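Local coordinates for protein glutaredoxin-glutathione complex (Polygonaceae, PDB 5KQA) that probably catalyses glutathione-dependent thiol-disulfide exchange, as glutaredoxins do, and binds glutathione as a monomer, at residues K24-K29 and G75-A80; Q28-L33 and L83-Q88; L39-K44 and K55-L60; K99-G102 and S106-E109. All blocks are in the same frame, centred on the assembly; numbering follows the deposited sequence.

How the contacts relate
All four contacts lie within one glutaredoxin domain of thioredoxin fold. From the N terminus, helix 20-35 starts both contact 1 and contact 2. It meets the first turns of helix 75-86 in contact 1 and the last turn in contact 2, so the two contacts tie the same helices together. Contact 3 falls wholly inside both of these long loops. It closes a short one, strand 39-43 onto helix 48-60, across the chain's centre from contacts 1 and 2. Contact 4 follows in series and folds helix 104-112 back on edge strand 99-102. Contacts 3 and 4 meet through Leu56, Phe57 and Val107. Contacts 1 and 3 both reach glutathione.

Contact 1. Residues K24-K29 and G75-A80; sequences KMALQK and GDAIQA. With GSH (glutathione), chain B.
Gln79 NE2 makes two hydrogen bonds. Gln79 projects from one side of helix 75-86, and another side of this helix packs against helix 20-35, in the glutaredoxin version of the thioredoxin fold. One bond goes to O31 of the glycyl carboxylate of glutathione, with Gln79 NE2 to GSH O31 at 2.8 Å and an N-H...O angle of 162°. The other goes to the carbonyl O of Arg89. Gln79 OE1 accepts a bond from Lys44 NZ, so both ends of the amide are held and its rotation is probably fixed. The two segment axes come within 8.0 Å and cross at -76°, close for a helix pair. Small side chains make this possible. Ala26 CB presses on the backbone of the second helix, 3.5 Å from Ala77 C and 3.6 Å from Ile78 N. The methyl groups meet directly too, with Ala26 CB 3.6 Å from Ala77 CB. Ile78 adds its longer branch, which lies beside the backbone N, and Ile78 CG1 comes 4.0 Å from Ala26 CB. Lys29 runs out extended and passes the end of Ile78 at a slant. Its ammonium group continues to a salt bridge with Glu72. The aliphatic part does the packing, with Lys29 CD 4.0 Å from Ile78 CD1.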
loop_
_atom_site.group_PDB
_atom_site.type_symbol
_atom_site.label_atom_id
_atom_site.label_comp_id
_atom_site.label_asym_id
_atom_site.label_seq_id
_atom_site.Cartn_x
_atom_site.Cartn_y
_atom_site.Cartn_z
ATOM N N LYS A 24 4.556 11.493 13.477
ATOM C CA LYS A 24 3.472 12.352 13.016
ATOM C C LYS A 24 3.673 12.807 11.564
ATOM O O LYS A 24 2.754 12.734 10.756
ATOM C CB LYS A 24 3.347 13.567 13.938
ATOM C CG LYS A 24 2.271 14.545 13.529
ATOM C CD LYS A 24 2.208 15.718 14.489
ATOM C CE LYS A 24 2.244 17.036 13.737
ATOM N NZ LYS A 24 2.029 18.196 14.648
ATOM N N MET A 25 4.873 13.292 11.256
ATOM C CA MET A 25 5.241 13.703 9.901
ATOM C C MET A 25 5.168 12.541 8.909
ATOM O O MET A 25 4.665 12.687 7.798
ATOM C CB MET A 25 6.647 14.297 9.893
ATOM C CG MET A 25 6.772 15.625 10.618
ATOM S SD MET A 25 5.743 16.907 9.871
ATOM C CE MET A 25 4.320 16.860 10.940
ATOM N N ALA A 26 5.685 11.389 9.313
ATOM C CA ALA A 26 5.613 10.189 8.484
ATOM C C ALA A 26 4.159 9.763 8.201
ATOM O O ALA A 26 3.825 9.366 7.087
ATOM C CB ALA A 26 6.382 9.053 9.152
ATOM N N LEU A 27 3.304 9.828 9.215
ATOM C CA LEU A 27 1.895 9.500 9.035
ATOM C C LEU A 27 1.241 10.460 8.047
ATOM O O LEU A 27 0.535 10.033 7.139
ATOM C CB LEU A 27 1.151 9.533 10.372
ATOM C CG LEU A 27 -0.346 9.194 10.296
ATOM C CD1 LEU A 27 -0.565 7.734 9.906
ATOM C CD2 LEU A 27 -1.040 9.508 11.615
ATOM N N GLN A 28 1.472 11.760 8.226
ATOM C CA GLN A 28 0.953 12.746 7.278
ATOM C C GLN A 28 1.406 12.430 5.853
ATOM O O GLN A 28 0.602 12.460 4.921
ATOM C CB GLN A 28 1.383 14.166 7.677
ATOM C CG GLN A 28 0.588 14.702 8.875
ATOM C CD GLN A 28 0.992 16.108 9.310
ATOM O OE1 GLN A 28 1.607 16.863 8.551
ATOM N NE2 GLN A 28 0.641 16.461 10.544
ATOM N N LYS A 29 2.688 12.106 5.690
ATOM C CA LYS A 29 3.214 11.740 4.381
ATOM C C LYS A 29 2.481 10.532 3.797
ATOM O O LYS A 29 2.123 10.534 2.623
ATOM C CB LYS A 29 4.715 11.439 4.464
ATOM C CG LYS A 29 5.277 10.845 3.181
ATOM C CD LYS A 29 6.806 10.758 3.175
ATOM C CE LYS A 29 7.326 10.286 1.796
ATOM N NZ LYS A 29 8.793 10.484 1.623
ATOM N N GLY A 75 11.797 5.980 5.953
ATOM C CA GLY A 75 11.184 4.660 5.838
ATOM C C GLY A 75 10.841 3.959 7.150
ATOM O O GLY A 75 9.768 3.370 7.284
ATOM N N ASP A 76 11.742 4.008 8.123
ATOM C CA ASP A 76 11.429 3.452 9.446
ATOM C C ASP A 76 10.249 4.179 10.107
ATOM O O ASP A 76 9.367 3.544 10.695
ATOM C CB ASP A 76 12.651 3.513 10.364
ATOM C CG ASP A 76 13.833 2.711 9.823
ATOM O OD1 ASP A 76 13.619 1.829 8.963
ATOM O OD2 ASP A 76 14.979 2.973 10.253
ATOM N N ALA A 77 10.241 5.508 10.027
ATOM C CA ALA A 77 9.138 6.281 10.590
ATOM C C ALA A 77 7.847 5.969 9.845
ATOM O O ALA A 77 6.782 5.838 10.456
ATOM C CB ALA A 77 9.436 7.770 10.540
ATOM N N ILE A 78 7.929 5.829 8.526
ATOM C CA ILE A 78 6.728 5.486 7.767
ATOM C C ILE A 78 6.215 4.091 8.162
ATOM O O ILE A 78 5.013 3.886 8.322
ATOM C CB ILE A 78 6.972 5.550 6.259
ATOM C CG1 ILE A 78 7.366 6.979 5.860
ATOM C CG2 ILE A 78 5.716 5.086 5.494
ATOM C CD1 ILE A 78 7.927 7.105 4.449
ATOM N N GLN A 79 7.120 3.136 8.345
ATOM C CA GLN A 79 6.681 1.794 8.709
ATOM C C GLN A 79 6.043 1.814 10.106
ATOM O O GLN A 79 5.061 1.118 10.360
ATOM C CB GLN A 79 7.846 0.798 8.648
ATOM C CG GLN A 79 7.380 -0.662 8.627
ATOM C CD GLN A 79 8.435 -1.624 8.094
ATOM O OE1 GLN A 79 9.580 -1.237 7.847
ATOM N NE2 GLN A 79 8.050 -2.888 7.915
ATOM N N ALA A 80 6.590 2.631 11.000
ATOM C CA ALA A 80 6.022 2.791 12.332
ATOM C C ALA A 80 4.635 3.430 12.280
ATOM O O ALA A 80 3.732 3.040 13.025
ATOM C CB ALA A 80 6.955 3.625 13.218
HETATM N N1 GSH B . 1.534 -12.582 4.794
HETATM C CA1 GSH B . 2.250 -11.412 4.403
HETATM C C1 GSH B . 1.751 -11.017 3.032
HETATM O O11 GSH B . 1.901 -9.835 2.618
HETATM O O12 GSH B . 1.168 -11.873 2.308
HETATM C CB1 GSH B . 3.751 -11.672 4.405
HETATM C CG1 GSH B . 4.519 -10.446 3.924
HETATM C CD1 GSH B . 5.953 -10.426 4.449
HETATM O OE1 GSH B . 6.377 -11.345 5.126
HETATM N N2 GSH B . 6.809 -9.324 4.149
HETATM C CA2 GSH B . 8.153 -9.270 4.633
HETATM C C2 GSH B . 8.336 -8.210 5.690
HETATM O O2 GSH B . 7.731 -7.150 5.639
HETATM C CB2 GSH B . 9.108 -8.830 3.547
HETATM S SG2 GSH B . 9.517 -10.159 2.450
HETATM N N3 GSH B . 9.273 -8.441 6.731
HETATM C CA3 GSH B . 9.489 -7.432 7.710
HETATM C C3 GSH B . 10.081 -6.203 7.023
HETATM O O31 GSH B . 9.837 -5.049 7.463
HETATM O O32 GSH B . 10.819 -6.313 6.000
#

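Contact 2. Residues Q28-L33 and L83-Q88; sequences QKAQQL and LQWTGQ
Gln31 and Trp85 have the nearest CA atoms across the contact, yet these stand 9.6 Å apart, so the indole has to bridge helix 20-35 and the last turn of helix 75-86. These helices pack next to each other in the thioredoxin fold of glutaredoxins. Trp85 reaches across because its CG is anti to the backbone N (chi1 -172°), which sends the six-membered ring to the other helix. Gln31 lays its CG over one face of this ring in a CH-pi contact. Gln31 CG is 4.1 Å from the ring centroid and 3.8 Å from Trp85 CH2. The approach is 21° off the ring normal. The Gln31 amide, further out, stands almost perpendicular to the indole plane. Ala30 meets the ring obliquely, with Ala30 CB 4.1 Å from Trp85 CZ3. Thr86 CG2 lies on the opposite face, out toward the rim near Trp85 CG. Leu27, Val34 and Phe95 add to the ring's surroundings. Just beyond, the helix stops. Gly87 turns to positive phi, while its N still bonds to Leu83 O at 2.8 Å. Gln88 then directs its OE1 to His100 NE2 and its NE2 to Thr90 O. An ST turn marks the exit from the helix, with Gln88 N bonding to Thr86 OG1 at 3.3 Å.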
loop_
_atom_site.group_PDB
_atom_site.type_symbol
_atom_site.label_atom_id
_atom_site.label_comp_id
_atom_site.label_asym_id
_atom_site.label_seq_id
_atom_site.Cartn_x
_atom_site.Cartn_y
_atom_site.Cartn_z
ATOM N N GLN A 28 1.472 11.760 8.226
ATOM C CA GLN A 28 0.953 12.746 7.278
ATOM C C GLN A 28 1.406 12.430 5.853
ATOM O O GLN A 28 0.602 12.460 4.921
ATOM C CB GLN A 28 1.383 14.166 7.677
ATOM C CG GLN A 28 0.588 14.702 8.875
ATOM C CD GLN A 28 0.992 16.108 9.310
ATOM O OE1 GLN A 28 1.607 16.863 8.551
ATOM N NE2 GLN A 28 0.641 16.461 10.544
ATOM N N LYS A 29 2.688 12.106 5.690
ATOM C CA LYS A 29 3.214 11.740 4.381
ATOM C C LYS A 29 2.481 10.532 3.797
ATOM O O LYS A 29 2.123 10.534 2.623
ATOM C CB LYS A 29 4.715 11.439 4.464
ATOM C CG LYS A 29 5.277 10.845 3.181
ATOM C CD LYS A 29 6.806 10.758 3.175
ATOM C CE LYS A 29 7.326 10.286 1.796
ATOM N NZ LYS A 29 8.793 10.484 1.623
ATOM N N ALA A 30 2.283 9.495 4.610
ATOM C CA ALA A 30 1.623 8.264 4.155
ATOM C C ALA A 30 0.166 8.526 3.795
ATOM O O ALA A 30 -0.335 8.022 2.789
ATOM C CB ALA A 30 1.714 7.185 5.217
ATOM N N GLN A 31 -0.508 9.334 4.609
ATOM C CA GLN A 31 -1.913 9.660 4.361
ATOM C C GLN A 31 -2.081 10.452 3.064
ATOM O O GLN A 31 -3.009 10.199 2.294
ATOM C CB GLN A 31 -2.502 10.434 5.548
ATOM C CG GLN A 31 -2.639 9.585 6.821
ATOM C CD GLN A 31 -3.035 10.400 8.062
ATOM O OE1 GLN A 31 -2.637 11.557 8.222
ATOM N NE2 GLN A 31 -3.818 9.788 8.942
ATOM N N GLN A 32 -1.180 11.402 2.812
ATOM C CA GLN A 32 -1.239 12.198 1.587
ATOM C C GLN A 32 -1.046 11.313 0.356
ATOM O O GLN A 32 -1.642 11.546 -0.691
ATOM C CB GLN A 32 -0.176 13.305 1.608
ATOM C CG GLN A 32 -0.351 14.411 0.550
ATOM C CD GLN A 32 0.264 14.082 -0.814
ATOM O OE1 GLN A 32 1.254 13.347 -0.914
ATOM N NE2 GLN A 32 -0.323 14.642 -1.876
ATOM N N LEU A 33 -0.187 10.309 0.472
ATOM C CA LEU A 33 0.024 9.387 -0.640
ATOM C C LEU A 33 -1.233 8.569 -0.889
ATOM O O LEU A 33 -1.644 8.372 -2.034
ATOM C CB LEU A 33 1.201 8.457 -0.366
ATOM C CG LEU A 33 2.538 9.171 -0.483
ATOM C CD1 LEU A 33 3.640 8.338 0.158
ATOM C CD2 LEU A 33 2.813 9.441 -1.959
ATOM N N LEU A 83 2.094 0.907 11.090
ATOM C CA LEU A 83 1.742 0.011 12.186
ATOM C C LEU A 83 0.678 0.656 13.073
ATOM O O LEU A 83 -0.335 0.047 13.387
ATOM C CB LEU A 83 2.977 -0.348 13.019
ATOM C CG LEU A 83 2.737 -1.160 14.307
ATOM C CD1 LEU A 83 1.888 -2.418 14.060
ATOM C CD2 LEU A 83 4.064 -1.539 14.954
ATOM N N GLN A 84 0.920 1.889 13.491
ATOM C CA GLN A 84 -0.055 2.607 14.296
ATOM C C GLN A 84 -1.413 2.695 13.588
ATOM O O GLN A 84 -2.464 2.499 14.190
ATOM C CB GLN A 84 0.458 4.006 14.622
ATOM C CG GLN A 84 -0.578 4.899 15.296
ATOM C CD GLN A 84 -0.130 6.339 15.374
ATOM O OE1 GLN A 84 -0.676 7.217 14.692
ATOM N NE2 GLN A 84 0.871 6.595 16.206
ATOM N N TRP A 85 -1.368 2.972 12.296
ATOM C CA TRP A 85 -2.560 3.201 11.491
ATOM C C TRP A 85 -3.322 1.923 11.128
ATOM O O TRP A 85 -4.564 1.917 11.119
ATOM C CB TRP A 85 -2.134 3.939 10.230
ATOM C CG TRP A 85 -3.196 4.450 9.312
ATOM C CD1 TRP A 85 -4.537 4.530 9.541
ATOM C CD2 TRP A 85 -2.975 4.980 7.999
ATOM N NE1 TRP A 85 -5.170 5.067 8.441
ATOM C CE2 TRP A 85 -4.234 5.348 7.481
ATOM C CE3 TRP A 85 -1.832 5.155 7.205
ATOM C CZ2 TRP A 85 -4.383 5.904 6.214
ATOM C CZ3 TRP A 85 -1.983 5.698 5.941
ATOM C CH2 TRP A 85 -3.253 6.065 5.458
ATOM N N THR A 86 -2.592 0.850 10.820
ATOM C CA THR A 86 -3.218 -0.370 10.276
ATOM C C THR A 86 -3.010 -1.663 11.095
ATOM O O THR A 86 -3.595 -2.697 10.772
ATOM C CB THR A 86 -2.708 -0.675 8.841
ATOM O OG1 THR A 86 -1.345 -1.102 8.902
ATOM C CG2 THR A 86 -2.835 0.547 7.900
ATOM N N GLY A 87 -2.155 -1.625 12.112
ATOM C CA GLY A 87 -1.864 -2.815 12.901
ATOM C C GLY A 87 -0.966 -3.821 12.205
ATOM O O GLY A 87 -0.623 -4.876 12.750
ATOM N N GLN A 88 -0.571 -3.477 10.989
ATOM C CA GLN A 88 0.257 -4.341 10.163
ATOM C C GLN A 88 1.740 -3.968 10.314
ATOM O O GLN A 88 2.080 -2.790 10.403
ATOM C CB GLN A 88 -0.216 -4.227 8.712
ATOM C CG GLN A 88 0.560 -5.013 7.694
ATOM C CD GLN A 88 -0.071 -4.910 6.316
ATOM O OE1 GLN A 88 -1.278 -4.677 6.188
ATOM N NE2 GLN A 88 0.730 -5.101 5.287
#

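Contact 3. Residues L39-K44 and K55-L60; sequences LVVFSK and KLFDQL. With GSH (glutathione), chain B.
Leu39 sets one methyl almost exactly over the middle of the Phe57 ring. This is the strand-to-helix packing of a beta-alpha-beta unit, strand 39-43, helix 48-60 and strand 65-68, in the thioredoxin fold. Leu39 CD2 is 3.6 Å from the ring centroid and only 8° off the ring normal, a well-centred CH-pi contact. The second methyl of Leu39 lies by the CZ end of the same ring, with Leu39 CD1 3.9 Å from Phe57 CZ. With CG of Leu39 anti to the backbone N (chi1 170°), the branch points to the helix. Val41, two residues along the strand, has its side chain on the same side of the sheet. It comes to the ring obliquely, with Val41 CG2 3.9 Å from Phe57 CE2. All three residues are buried. Val94 of the neighbouring strand and Val107 of helix 104-112 also touch Phe57, so the ring sits where sheet and helices join. Val41 lies near Cys47 and Cys50, which fit a thioredoxin-type CxxC at a helix start. Past the strand's end, Lys44 stretches out to the glycyl carboxylate of glutathione. Lys44 NZ gives a hydrogen bond to GSH O31 at 3.0 Å and a weak one to GSH O32 at 3.5 Å.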
loop_
_atom_site.group_PDB
_atom_site.type_symbol
_atom_site.label_atom_id
_atom_site.label_comp_id
_atom_site.label_asym_id
_atom_site.label_seq_id
_atom_site.Cartn_x
_atom_site.Cartn_y
_atom_site.Cartn_z
ATOM N N LEU A 39 -4.613 3.585 -5.978
ATOM C CA LEU A 39 -3.983 2.377 -5.459
ATOM C C LEU A 39 -2.545 2.669 -4.998
ATOM O O LEU A 39 -1.728 3.183 -5.765
ATOM C CB LEU A 39 -3.997 1.282 -6.532
ATOM C CG LEU A 39 -3.181 0.011 -6.282
ATOM C CD1 LEU A 39 -3.622 -0.660 -4.972
ATOM C CD2 LEU A 39 -3.290 -0.950 -7.460
ATOM N N VAL A 40 -2.243 2.355 -3.745
ATOM C CA VAL A 40 -0.895 2.559 -3.217
ATOM C C VAL A 40 -0.350 1.252 -2.678
ATOM O O VAL A 40 -1.039 0.527 -1.955
ATOM C CB VAL A 40 -0.834 3.609 -2.074
ATOM C CG1 VAL A 40 0.619 3.796 -1.601
ATOM C CG2 VAL A 40 -1.436 4.940 -2.507
ATOM N N VAL A 41 0.902 0.967 -3.010
ATOM C CA VAL A 41 1.572 -0.202 -2.476
ATOM C C VAL A 41 2.796 0.221 -1.674
ATOM O O VAL A 41 3.841 0.491 -2.253
ATOM C CB VAL A 41 1.997 -1.172 -3.590
ATOM C CG1 VAL A 41 2.651 -2.394 -2.981
ATOM C CG2 VAL A 41 0.782 -1.587 -4.430
ATOM N N PHE A 42 2.675 0.288 -0.346
ATOM C CA PHE A 42 3.860 0.525 0.472
ATOM C C PHE A 42 4.668 -0.760 0.452
ATOM O O PHE A 42 4.170 -1.827 0.766
ATOM C CB PHE A 42 3.517 0.952 1.895
ATOM C CG PHE A 42 2.861 2.297 1.973
ATOM C CD1 PHE A 42 3.623 3.461 1.937
ATOM C CD2 PHE A 42 1.482 2.404 2.067
ATOM C CE1 PHE A 42 3.019 4.714 2.004
ATOM C CE2 PHE A 42 0.865 3.655 2.142
ATOM C CZ PHE A 42 1.641 4.813 2.105
ATOM N N SER A 43 5.927 -0.632 0.061
ATOM C CA SER A 43 6.712 -1.766 -0.398
ATOM C C SER A 43 8.157 -1.711 0.119
ATOM O O SER A 43 8.594 -0.694 0.675
ATOM C CB SER A 43 6.691 -1.780 -1.936
ATOM O OG SER A 43 7.503 -2.801 -2.486
ATOM N N LYS A 44 8.888 -2.808 -0.053
ATOM C CA LYS A 44 10.356 -2.752 -0.014
ATOM C C LYS A 44 10.903 -3.396 -1.291
ATOM O O LYS A 44 10.309 -4.333 -1.823
ATOM C CB LYS A 44 10.906 -3.424 1.245
ATOM C CG LYS A 44 10.718 -2.554 2.494
ATOM C CD LYS A 44 11.254 -3.226 3.757
ATOM C CE LYS A 44 11.121 -2.298 4.965
ATOM N NZ LYS A 44 11.615 -2.935 6.216
ATOM N N LYS A 55 2.983 -7.636 -9.554
ATOM C CA LYS A 55 2.756 -8.439 -10.752
ATOM C C LYS A 55 1.255 -8.669 -10.999
ATOM O O LYS A 55 0.781 -8.569 -12.131
ATOM C CB LYS A 55 3.493 -9.774 -10.626
ATOM C CG LYS A 55 3.585 -10.584 -11.905
ATOM C CD LYS A 55 4.575 -11.732 -11.725
ATOM C CE LYS A 55 4.803 -12.509 -13.017
ATOM N NZ LYS A 55 3.589 -13.256 -13.459
ATOM N N LEU A 56 0.513 -8.974 -9.937
ATOM C CA LEU A 56 -0.943 -9.121 -10.035
ATOM C C LEU A 56 -1.599 -7.848 -10.561
ATOM O O LEU A 56 -2.396 -7.892 -11.493
ATOM C CB LEU A 56 -1.553 -9.481 -8.675
ATOM C CG LEU A 56 -3.091 -9.560 -8.661
ATOM C CD1 LEU A 56 -3.576 -10.840 -9.303
ATOM C CD2 LEU A 56 -3.662 -9.414 -7.274
ATOM N N PHE A 57 -1.275 -6.713 -9.948
ATOM C CA PHE A 57 -1.835 -5.436 -10.379
ATOM C C PHE A 57 -1.442 -5.111 -11.817
ATOM O O PHE A 57 -2.252 -4.567 -12.564
ATOM C CB PHE A 57 -1.394 -4.303 -9.444
ATOM C CG PHE A 57 -2.010 -4.375 -8.091
ATOM C CD1 PHE A 57 -3.346 -4.721 -7.946
ATOM C CD2 PHE A 57 -1.261 -4.115 -6.960
ATOM C CE1 PHE A 57 -3.928 -4.797 -6.699
ATOM C CE2 PHE A 57 -1.837 -4.194 -5.705
ATOM C CZ PHE A 57 -3.171 -4.532 -5.576
ATOM N N ASP A 58 -0.209 -5.434 -12.204
ATOM C CA ASP A 58 0.223 -5.245 -13.593
ATOM C C ASP A 58 -0.714 -5.982 -14.550
ATOM O O ASP A 58 -1.226 -5.408 -15.519
ATOM C CB ASP A 58 1.664 -5.741 -13.808
ATOM C CG ASP A 58 2.709 -4.870 -13.107
ATOM O OD1 ASP A 58 2.454 -3.670 -12.875
ATOM O OD2 ASP A 58 3.800 -5.395 -12.795
ATOM N N GLN A 59 -0.937 -7.260 -14.260
ATOM C CA GLN A 59 -1.730 -8.134 -15.120
ATOM C C GLN A 59 -3.215 -7.738 -15.139
ATOM O O GLN A 59 -3.915 -7.944 -16.137
ATOM C CB GLN A 59 -1.546 -9.589 -14.673
ATOM C CG GLN A 59 -0.101 -10.073 -14.839
ATOM C CD GLN A 59 0.127 -11.485 -14.335
ATOM O OE1 GLN A 59 -0.521 -11.932 -13.389
ATOM N NE2 GLN A 59 1.055 -12.195 -14.966
ATOM N N LEU A 60 -3.688 -7.145 -14.047
ATOM C CA LEU A 60 -5.070 -6.674 -13.972
ATOM C C LEU A 60 -5.272 -5.351 -14.694
ATOM O O LEU A 60 -6.405 -4.893 -14.842
ATOM C CB LEU A 60 -5.514 -6.502 -12.522
ATOM C CG LEU A 60 -5.655 -7.729 -11.631
ATOM C CD1 LEU A 60 -6.117 -7.267 -10.255
ATOM C CD2 LEU A 60 -6.624 -8.741 -12.228
HETATM N N1 GSH B . 1.534 -12.582 4.794
HETATM C CA1 GSH B . 2.250 -11.412 4.403
HETATM C C1 GSH B . 1.751 -11.017 3.032
HETATM O O11 GSH B . 1.901 -9.835 2.618
HETATM O O12 GSH B . 1.168 -11.873 2.308
HETATM C CB1 GSH B . 3.751 -11.672 4.405
HETATM C CG1 GSH B . 4.519 -10.446 3.924
HETATM C CD1 GSH B . 5.953 -10.426 4.449
HETATM O OE1 GSH B . 6.377 -11.345 5.126
HETATM N N2 GSH B . 6.809 -9.324 4.149
HETATM C CA2 GSH B . 8.153 -9.270 4.633
HETATM C C2 GSH B . 8.336 -8.210 5.690
HETATM O O2 GSH B . 7.731 -7.150 5.639
HETATM C CB2 GSH B . 9.108 -8.830 3.547
HETATM S SG2 GSH B . 9.517 -10.159 2.450
HETATM N N3 GSH B . 9.273 -8.441 6.731
HETATM C CA3 GSH B . 9.489 -7.432 7.710
HETATM C C3 GSH B . 10.081 -6.203 7.023
HETATM O O31 GSH B . 9.837 -5.049 7.463
HETATM O O32 GSH B . 10.819 -6.313 6.000
#

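Contact 4. Residues K99-G102 and S106-E109; sequences KHIG and SVME
Ile101 and Val107 make the apolar part of this contact, which joins edge strand 99-102 of the sheet to the following helix, 104-112, in the glutaredoxin version of the thioredoxin fold. The two branched side chains cross at about a right angle and touch through single methyls, with Ile101 CG2 3.9 Å from Val107 CG2. Ile101 CG2 is anti to the backbone N, which brings this branch to the helix. Val94 and Ile96 of the next strand lie against Ile101, and Leu56 and Phe57 lie against Val107.

The second kind of contact is side chain on backbone. Ser106 CB rests 3.4 Å from Ile101 O, and Ser106 OG is 3.8 Å from Gly102 CA. The CA atoms of Gly102 and Ser106 are 5.3 Å apart across the short connection. Gly102 has no side chain to come between them, and at phi 126° and psi -150° a CB would run into the preceding carbonyl O. Outside the contact, Ile101 and Gly102 both face Val94 in a classic beta bulge.

Gly103 joins the strand to helix 104-112, which opens with Cys104 and Asp105. All three line the glutathione pocket, and Cys104 N and Asp105 OD2 bond to the ligand. The chemistry of the contact itself is apolar and backbone packing, so strand and helix are held here by close fit and a short link.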
loop_
_atom_site.group_PDB
_atom_site.type_symbol
_atom_site.label_atom_id
_atom_site.label_comp_id
_atom_site.label_asym_id
_atom_site.label_seq_id
_atom_site.Cartn_x
_atom_site.Cartn_y
_atom_site.Cartn_z
ATOM N N LYS A 99 -8.728 3.226 1.414
ATOM C CA LYS A 99 -9.004 2.221 2.429
ATOM C C LYS A 99 -7.900 1.174 2.496
ATOM O O LYS A 99 -7.328 0.788 1.472
ATOM C CB LYS A 99 -10.355 1.563 2.158
ATOM C CG LYS A 99 -11.516 2.546 2.205
ATOM C CD LYS A 99 -12.643 2.029 3.064
ATOM C CE LYS A 99 -13.860 2.929 2.976
ATOM N NZ LYS A 99 -13.624 4.234 3.630
ATOM N N HIS A 100 -7.610 0.722 3.710
ATOM C CA HIS A 100 -6.564 -0.266 3.939
ATOM C C HIS A 100 -6.985 -1.661 3.507
ATOM O O HIS A 100 -8.008 -2.168 3.954
ATOM C CB HIS A 100 -6.163 -0.309 5.421
ATOM C CG HIS A 100 -5.142 -1.364 5.729
ATOM N ND1 HIS A 100 -5.394 -2.433 6.564
ATOM C CD2 HIS A 100 -3.867 -1.524 5.294
ATOM C CE1 HIS A 100 -4.321 -3.200 6.635
ATOM N NE2 HIS A 100 -3.379 -2.669 5.873
ATOM N N ILE A 101 -6.175 -2.285 2.654
ATOM C CA ILE A 101 -6.451 -3.632 2.189
ATOM C C ILE A 101 -5.656 -4.656 2.998
ATOM O O ILE A 101 -6.207 -5.625 3.473
ATOM C CB ILE A 101 -6.106 -3.795 0.682
ATOM C CG1 ILE A 101 -6.895 -2.790 -0.153
ATOM C CG2 ILE A 101 -6.399 -5.218 0.224
ATOM C CD1 ILE A 101 -8.387 -3.055 -0.150
ATOM N N GLY A 102 -4.354 -4.434 3.148
ATOM C CA GLY A 102 -3.511 -5.388 3.839
ATOM C C GLY A 102 -2.321 -5.817 3.005
ATOM O O GLY A 102 -1.831 -5.054 2.186
ATOM N N SER A 106 -3.985 -10.715 1.720
ATOM C CA SER A 106 -5.245 -9.973 1.731
ATOM C C SER A 106 -5.702 -9.602 0.325
ATOM O O SER A 106 -6.889 -9.687 0.006
ATOM C CB SER A 106 -5.110 -8.705 2.574
ATOM O OG SER A 106 -4.667 -9.015 3.884
ATOM N N VAL A 107 -4.756 -9.180 -0.512
ATOM C CA VAL A 107 -5.071 -8.806 -1.883
ATOM C C VAL A 107 -5.480 -10.041 -2.674
ATOM O O VAL A 107 -6.451 -10.015 -3.434
ATOM C CB VAL A 107 -3.875 -8.111 -2.585
ATOM C CG1 VAL A 107 -4.130 -7.997 -4.083
ATOM C CG2 VAL A 107 -3.605 -6.729 -1.952
ATOM N N MET A 108 -4.731 -11.121 -2.490
ATOM C CA MET A 108 -5.061 -12.392 -3.127
ATOM C C MET A 108 -6.447 -12.887 -2.697
ATOM O O MET A 108 -7.195 -13.444 -3.504
ATOM C CB MET A 108 -3.994 -13.445 -2.806
ATOM C CG MET A 108 -2.629 -13.152 -3.400
ATOM S SD MET A 108 -2.734 -12.795 -5.164
ATOM C CE MET A 108 -1.093 -12.145 -5.484
ATOM N N GLU A 109 -6.787 -12.693 -1.430
ATOM C CA GLU A 109 -8.126 -13.040 -0.940
ATOM C C GLU A 109 -9.228 -12.285 -1.691
ATOM O O GLU A 109 -10.243 -12.873 -2.072
ATOM C CB GLU A 109 -8.235 -12.765 0.565
ATOM C CG GLU A 109 -9.634 -12.891 1.131
ATOM C CD GLU A 109 -9.799 -12.170 2.478
ATOM O OE1 GLU A 109 -8.793 -12.046 3.221
ATOM O OE2 GLU A 109 -10.935 -11.721 2.787
#